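Putative dienelactone hydrolase (Klebsiella pneumoniae subsp. pneumoniae MGH 78578, PDB 3F67) is probably a hydrolase of the dienelactone hydrolase family, acting on ester or lactone bonds. Local coordinates at residues Ser221-Glu224 / Glu225-Lys228; Ala178-Ala181 / Ser182-Gln185; Ala227-Gly230 / Trp231-Leu235. One frame throughout, in Å; residues are numbered along the deposited sequence.

From the N terminus, contact 2 comes first. Its segments, 178-181 and 182-185, form the turn that leads from strand 172-177 into helix 185-197. The chain then runs through that helix and strand 202-207 to contact 1, where 221-224 leads into helix 224-238. Contact 3 follows on the same helix and shares A227 and K228 with contact 1, so the two overlap along the chain. Contact 2 closes before either opens and touches neither; its nearest atoms lie about 8 Å from contact 1 and about 11 Å from contact 3. Together they cover two helix entrances and the helix packed beside strands 141-145 and 202-207.

Contact 1 (Ser221-Glu224 / Glu225-Lys228); sequences SYHE and ESAK
The N-terminal cap of helix 224-238 is built here, with H223 at the N-cap position and S226 three residues on. H223 ND1 and S226 OG lie 2.8 Å apart and are hydrogen-bonded; either could be the donor. The hydroxyl meets the imidazole at its edge, near the ring plane. S226 N also points at H223 ND1, a weak bond of 3.4 Å. The ring nitrogen thus caps the first turn of the helix. With CG anti to the backbone N (chi1 -169°), the H223 ring swings forward alongside the helix start. E225 runs beside it, pointing the same way, and its OE2 comes to 3.8 Å from H223 CE1 at the ring edge. The carboxylate and imidazole planes are 54° apart.

A227 N bonds to H223 O at 2.8 Å, and K228 N to E224 O at 2.9 Å. One turn apart, E224 and K228 lie side by side. E224 is extended, while K228 bends at its last two torsions, which brings NZ to 3.1 Å from E224 OE2. This is a salt bridge, though weak as a hydrogen bond. On another side of the turn, Y222 CE1 sits 3.5 Å from A227 CB, an apolar touch at an oblique angle. E224 N lies over the centre of the tyrosine ring.

The cap follows the long loop after strand 202-207. That loop packs back on it: S221 OG bonds to A213 O, H223 pairs with F214 through the backbone, and S226 and A227 rest on F214 and N215 as helix 224-238 begins.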
loop_
_atom_site.group_PDB
_atom_site.type_symbol
_atom_site.label_atom_id
_atom_site.label_comp_id
_atom_site.label_asym_id
_atom_site.label_seq_id
_atom_site.Cartn_x
_atom_site.Cartn_y
_atom_site.Cartn_z
ATOM N N SER A 221 -10.375 12.962 -9.228
ATOM C CA SER A 221 -11.002 12.157 -8.175
ATOM C C SER A 221 -10.670 12.619 -6.732
ATOM O O SER A 221 -11.290 12.150 -5.772
ATOM C CB SER A 221 -10.535 10.700 -8.318
ATOM O OG SER A 221 -9.127 10.624 -8.201
ATOM N N TYR A 222 -9.721 13.539 -6.589
ATOM C CA TYR A 222 -9.333 14.034 -5.269
ATOM C C TYR A 222 -10.544 14.584 -4.506
ATOM O O TYR A 222 -11.318 15.401 -5.043
ATOM C CB TYR A 222 -8.300 15.127 -5.449
ATOM C CG TYR A 222 -7.717 15.682 -4.172
ATOM C CD1 TYR A 222 -7.069 14.833 -3.242
ATOM C CD2 TYR A 222 -7.758 17.047 -3.920
ATOM C CE1 TYR A 222 -6.496 15.384 -2.037
ATOM C CE2 TYR A 222 -7.190 17.596 -2.744
ATOM C CZ TYR A 222 -6.573 16.757 -1.821
ATOM O OH TYR A 222 -6.011 17.339 -0.715
ATOM N N HIS A 223 -10.694 14.162 -3.251
ATOM C CA HIS A 223 -11.701 14.782 -2.381
ATOM C C HIS A 223 -10.970 15.268 -1.137
ATOM O O HIS A 223 -10.652 14.475 -0.238
ATOM C CB HIS A 223 -12.821 13.815 -1.993
ATOM C CG HIS A 223 -13.979 14.500 -1.330
ATOM N ND1 HIS A 223 -14.184 14.480 0.036
ATOM C CD2 HIS A 223 -14.954 15.296 -1.842
ATOM C CE1 HIS A 223 -15.256 15.205 0.330
ATOM N NE2 HIS A 223 -15.730 15.723 -0.793
ATOM N N GLU A 224 -10.717 16.568 -1.079
ATOM C CA GLU A 224 -9.793 17.116 -0.077
ATOM C C GLU A 224 -10.162 16.763 1.372
ATOM O O GLU A 224 -9.304 16.350 2.157
ATOM C CB GLU A 224 -9.711 18.644 -0.234
ATOM C CG GLU A 224 -8.647 19.272 0.672
ATOM C CD GLU A 224 -8.610 20.809 0.543
ATOM O OE1 GLU A 224 -9.612 21.420 0.138
ATOM O OE2 GLU A 224 -7.571 21.412 0.865
ATOM N N GLU A 225 -11.420 16.969 1.740
ATOM C CA GLU A 225 -11.835 16.737 3.129
ATOM C C GLU A 225 -11.629 15.265 3.537
ATOM O O GLU A 225 -11.102 14.974 4.638
ATOM C CB GLU A 225 -13.289 17.179 3.320
ATOM C CG GLU A 225 -13.907 16.720 4.634
ATOM C CD GLU A 225 -15.415 16.943 4.694
ATOM O OE1 GLU A 225 -15.840 17.714 5.571
ATOM O OE2 GLU A 225 -16.179 16.336 3.885
ATOM N N SER A 226 -12.000 14.336 2.641
ATOM C CA SER A 226 -11.774 12.917 2.910
ATOM C C SER A 226 -10.309 12.538 2.903
ATOM O O SER A 226 -9.892 11.734 3.733
ATOM C CB SER A 226 -12.456 12.018 1.875
ATOM O OG SER A 226 -13.812 12.375 1.773
ATOM N N ALA A 227 -9.541 13.067 1.949
ATOM C CA ALA A 227 -8.112 12.776 1.882
ATOM C C ALA A 227 -7.395 13.219 3.157
ATOM O O ALA A 227 -6.595 12.462 3.696
ATOM C CB ALA A 227 -7.495 13.443 0.683
ATOM N N LYS A 228 -7.711 14.408 3.637
ATOM C CA LYS A 228 -7.041 14.924 4.832
ATOM C C LYS A 228 -7.452 14.151 6.076
ATOM O O LYS A 228 -6.602 13.838 6.908
ATOM C CB LYS A 228 -7.355 16.398 5.030
ATOM C CG LYS A 228 -6.656 17.277 4.000
ATOM C CD LYS A 228 -6.690 18.683 4.544
ATOM C CE LYS A 228 -6.946 19.676 3.494
ATOM N NZ LYS A 228 -5.658 20.144 2.902
#

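Contact 2 (Ala178-Ala181 / Ser182-Gln185); sequences AKDA and SIPQ
D180 and S182 have the most surface taken up by this contact; their side chains meet at one oxygen. S182 OG donates to D180 OD1 at 2.7 Å, on the syn lone pair, the side of the other carboxylate oxygen. S182 N approaches the same oxygen at 2.9 Å, and I183 N at 3.3 Å, both weakly. Three donors therefore gather round OD1 and should hold the carboxylate in a set rotation. The D180 side chain folds over the turn because its CG stands opposite the backbone N (chi1 -176°). S182 places its hydroxyl between its own N and carbonyl carbon (chi1 78°), and from there it reaches OD1.

The backbone makes a type I beta turn from D180 to I183. It is closed by I183 N to D180 O at 3.2 Å, with the donor well above the carbonyl plane. I183 crosses the carboxylate obliquely, its CD1 3.5 Å from D180 OD2. That second oxygen bonds to H212 ND1, and S182 and I183 also touch H212. D180, H212 and C123 have the geometry of a Cys-His-Asp triad, consistent with the acid position of dienelactone hydrolases. The turn would then help position the acid.

A181, which also gives up much surface to the contact, lies at the outer corner, where its O is 3.8 Å from P184 CG. A water joins the two ends of the loop. It bonds to A178 O and D180 O and accepts from Q185 NE2 at 3.0 Å. Q185 turns its amide back toward A178, and both side chains touch V206 of strand 202-207.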
loop_
_atom_site.group_PDB
_atom_site.type_symbol
_atom_site.label_atom_id
_atom_site.label_comp_id
_atom_site.label_asym_id
_atom_site.label_seq_id
_atom_site.Cartn_x
_atom_site.Cartn_y
_atom_site.Cartn_z
ATOM N N ALA A 178 -17.515 5.923 -0.533
ATOM C CA ALA A 178 -18.902 5.493 -0.802
ATOM C C ALA A 178 -19.288 5.621 -2.271
ATOM O O ALA A 178 -20.100 4.825 -2.762
ATOM C CB ALA A 178 -19.889 6.265 0.079
ATOM N N LYS A 179 -18.730 6.608 -2.979
ATOM C CA LYS A 179 -19.070 6.834 -4.392
ATOM C C LYS A 179 -18.227 6.013 -5.355
ATOM O O LYS A 179 -18.339 6.181 -6.566
ATOM C CB LYS A 179 -18.948 8.316 -4.759
ATOM C CG LYS A 179 -19.598 9.239 -3.763
ATOM C CD LYS A 179 -20.819 9.862 -4.287
ATOM C CE LYS A 179 -21.320 10.911 -3.318
ATOM N NZ LYS A 179 -22.154 11.886 -4.075
ATOM N N ASP A 180 -17.375 5.125 -4.819
ATOM C CA ASP A 180 -16.483 4.318 -5.641
ATOM C C ASP A 180 -17.254 3.145 -6.286
ATOM O O ASP A 180 -17.569 2.131 -5.624
ATOM C CB ASP A 180 -15.332 3.793 -4.742
ATOM C CG ASP A 180 -14.294 3.021 -5.504
ATOM O OD1 ASP A 180 -14.500 2.756 -6.715
ATOM O OD2 ASP A 180 -13.264 2.651 -4.888
ATOM N N ALA A 181 -17.586 3.316 -7.572
ATOM C CA ALA A 181 -18.334 2.307 -8.342
ATOM C C ALA A 181 -17.519 1.028 -8.512
ATOM O O ALA A 181 -18.103 -0.061 -8.647
ATOM C CB ALA A 181 -18.697 2.852 -9.713
ATOM N N SER A 182 -16.189 1.154 -8.504
ATOM C CA SER A 182 -15.309 -0.015 -8.662
ATOM C C SER A 182 -15.255 -0.897 -7.397
ATOM O O SER A 182 -14.839 -2.060 -7.480
ATOM C CB SER A 182 -13.900 0.382 -9.108
ATOM O OG SER A 182 -13.138 0.871 -8.034
ATOM N N ILE A 183 -15.662 -0.340 -6.249
ATOM C CA ILE A 183 -15.705 -1.078 -4.967
ATOM C C ILE A 183 -17.053 -0.818 -4.305
ATOM O O ILE A 183 -17.176 0.017 -3.397
ATOM C CB ILE A 183 -14.493 -0.710 -4.043
ATOM C CG1 ILE A 183 -13.180 -0.948 -4.801
ATOM C CG2 ILE A 183 -14.535 -1.475 -2.682
ATOM C CD1 ILE A 183 -11.924 -0.455 -4.067
ATOM N N PRO A 184 -18.094 -1.535 -4.757
ATOM C CA PRO A 184 -19.414 -1.274 -4.214
ATOM C C PRO A 184 -19.539 -1.592 -2.749
ATOM O O PRO A 184 -18.803 -2.442 -2.186
ATOM C CB PRO A 184 -20.338 -2.217 -5.041
ATOM C CG PRO A 184 -19.568 -2.561 -6.214
ATOM C CD PRO A 184 -18.131 -2.582 -5.799
ATOM N N GLN A 185 -20.480 -0.928 -2.098
ATOM C CA GLN A 185 -20.647 -1.133 -0.681
ATOM C C GLN A 185 -21.047 -2.560 -0.272
ATOM O O GLN A 185 -20.767 -2.977 0.852
ATOM C CB GLN A 185 -21.582 -0.066 -0.070
ATOM C CG GLN A 185 -21.001 1.329 -0.210
ATOM C CD GLN A 185 -19.582 1.396 0.345
ATOM O OE1 GLN A 185 -19.370 1.204 1.532
ATOM N NE2 GLN A 185 -18.607 1.639 -0.530
HETATM O O HOH W 1 -19.304 2.299 -3.402
#

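Contact 3 (Ala227-Gly230 / Trp231-Leu235); sequences AKDG and WQRML
The guanidinium of R233 receives D229 OD2 and a water at its edge, both in the plane. The other flat group is the indole of W231. It carries the methyl of selenomethionine M234 on one face, with CE 3.4 Å above the plane and over the ring centre. M234, three residues on, bends at chi3 (67°), which turns CE onto the indole.

D229 and R233 are four residues apart on helix 224-238. R233 NE donates to D229 OD2 at 2.9 Å, with an N-H...O angle of 149°. The bond is part of a salt bridge and uses the syn lone pair. The side chains cross at a slant, and carboxylate and guanidinium planes are 52° apart. The direct bond runs from NE to OD2 alone, and NH2 reaches OD1 through the water, which donates to D229 OD1 at 2.8 Å and accepts from R233 NH2. D229 OD2 is also bonded to Y207 OH, so this oxygen serves two partners and links the helix to strand 202-207.

A second water joins Q232 to the backbone a turn earlier. It donates to K228 O at 2.9 Å and to Q232 OE1, and the bend of Q232 at chi2 brings its amide back there. The polar end of K228 pairs with E224.

Main-chain bonds of regular alpha helix run through the segment, from W231 N to A227 O at 2.9 Å through M234 N to G230 O at 2.8 Å. W231 and M234 pack on helix 46-57 and strand 141-145, and R54 makes a cation-pi contact with the indole. This is an amphipathic C-terminal helix laid against the central sheet, as in the alpha/beta hydrolase fold.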
loop_
_atom_site.group_PDB
_atom_site.type_symbol
_atom_site.label_atom_id
_atom_site.label_comp_id
_atom_site.label_asym_id
_atom_site.label_seq_id
_atom_site.Cartn_x
_atom_site.Cartn_y
_atom_site.Cartn_z
ATOM N N ALA A 227 -9.541 13.067 1.949
ATOM C CA ALA A 227 -8.112 12.776 1.882
ATOM C C ALA A 227 -7.395 13.219 3.157
ATOM O O ALA A 227 -6.595 12.462 3.696
ATOM C CB ALA A 227 -7.495 13.443 0.683
ATOM N N LYS A 228 -7.711 14.408 3.637
ATOM C CA LYS A 228 -7.041 14.924 4.832
ATOM C C LYS A 228 -7.452 14.151 6.076
ATOM O O LYS A 228 -6.602 13.838 6.908
ATOM C CB LYS A 228 -7.355 16.398 5.030
ATOM C CG LYS A 228 -6.656 17.277 4.000
ATOM C CD LYS A 228 -6.690 18.683 4.544
ATOM C CE LYS A 228 -6.946 19.676 3.494
ATOM N NZ LYS A 228 -5.658 20.144 2.902
ATOM N N ASP A 229 -8.745 13.829 6.187
ATOM C CA ASP A 229 -9.192 12.989 7.304
ATOM C C ASP A 229 -8.526 11.613 7.256
ATOM O O ASP A 229 -8.066 11.093 8.280
ATOM C CB ASP A 229 -10.722 12.857 7.307
ATOM C CG ASP A 229 -11.228 12.104 8.525
ATOM O OD1 ASP A 229 -11.373 12.757 9.570
ATOM O OD2 ASP A 229 -11.437 10.870 8.467
ATOM N N GLY A 230 -8.493 11.005 6.069
ATOM C CA GLY A 230 -7.862 9.664 5.917
ATOM C C GLY A 230 -6.394 9.683 6.285
ATOM O O GLY A 230 -5.886 8.772 6.984
ATOM N N TRP A 231 -5.704 10.743 5.872
ATOM C CA TRP A 231 -4.277 10.860 6.188
ATOM C C TRP A 231 -4.089 10.924 7.723
ATOM O O TRP A 231 -3.198 10.268 8.275
ATOM C CB TRP A 231 -3.698 12.122 5.551
ATOM C CG TRP A 231 -2.177 12.135 5.518
ATOM C CD1 TRP A 231 -1.346 12.892 6.285
ATOM C CD2 TRP A 231 -1.335 11.392 4.609
ATOM N NE1 TRP A 231 -0.016 12.618 5.949
ATOM C CE2 TRP A 231 0.012 11.721 4.922
ATOM C CE3 TRP A 231 -1.596 10.468 3.581
ATOM C CZ2 TRP A 231 1.108 11.173 4.235
ATOM C CZ3 TRP A 231 -0.511 9.897 2.903
ATOM C CH2 TRP A 231 0.832 10.268 3.232
ATOM N N GLN A 232 -4.976 11.659 8.413
ATOM C CA GLN A 232 -4.841 11.750 9.873
ATOM C C GLN A 232 -5.204 10.413 10.519
ATOM O O GLN A 232 -4.533 10.012 11.489
ATOM C CB GLN A 232 -5.713 12.881 10.433
ATOM C CG GLN A 232 -5.204 14.306 10.005
ATOM C CD GLN A 232 -3.690 14.513 10.308
ATOM O OE1 GLN A 232 -2.877 14.886 9.415
ATOM N NE2 GLN A 232 -3.294 14.202 11.557
ATOM N N ARG A 233 -6.180 9.709 9.956
ATOM C CA ARG A 233 -6.555 8.360 10.515
ATOM C C ARG A 233 -5.417 7.381 10.305
ATOM O O ARG A 233 -5.153 6.552 11.160
ATOM C CB ARG A 233 -7.836 7.794 9.870
ATOM C CG ARG A 233 -9.139 8.501 10.358
ATOM C CD ARG A 233 -10.370 7.879 9.712
ATOM N NE ARG A 233 -11.549 8.609 10.210
ATOM C CZ ARG A 233 -12.241 8.290 11.298
ATOM N NH1 ARG A 233 -11.932 7.204 12.001
ATOM N NH2 ARG A 233 -13.316 9.036 11.631
HETATM N N MSE A 234 -4.724 7.484 9.170
HETATM C CA MSE A 234 -3.562 6.611 8.925
HETATM C C MSE A 234 -2.451 6.858 9.959
HETATM O O MSE A 234 -1.916 5.925 10.576
HETATM C CB MSE A 234 -3.011 6.849 7.519
HETATM C CG MSE A 234 -1.748 6.026 7.194
HETATM SE SE MSE A 234 -0.919 6.739 5.568
HETATM C CE MSE A 234 -0.390 8.445 6.300
ATOM N N LEU A 235 -2.087 8.131 10.140
ATOM C CA LEU A 235 -1.094 8.459 11.152
ATOM C C LEU A 235 -1.534 8.027 12.562
ATOM O O LEU A 235 -0.687 7.550 13.334
ATOM C CB LEU A 235 -0.781 9.964 11.149
ATOM C CG LEU A 235 -0.128 10.397 9.803
ATOM C CD1 LEU A 235 -0.035 11.921 9.823
ATOM C CD2 LEU A 235 1.295 9.798 9.608
HETATM O O HOH W 2 -4.381 15.672 7.129
HETATM O O HOH W 3 -13.735 11.561 10.616
#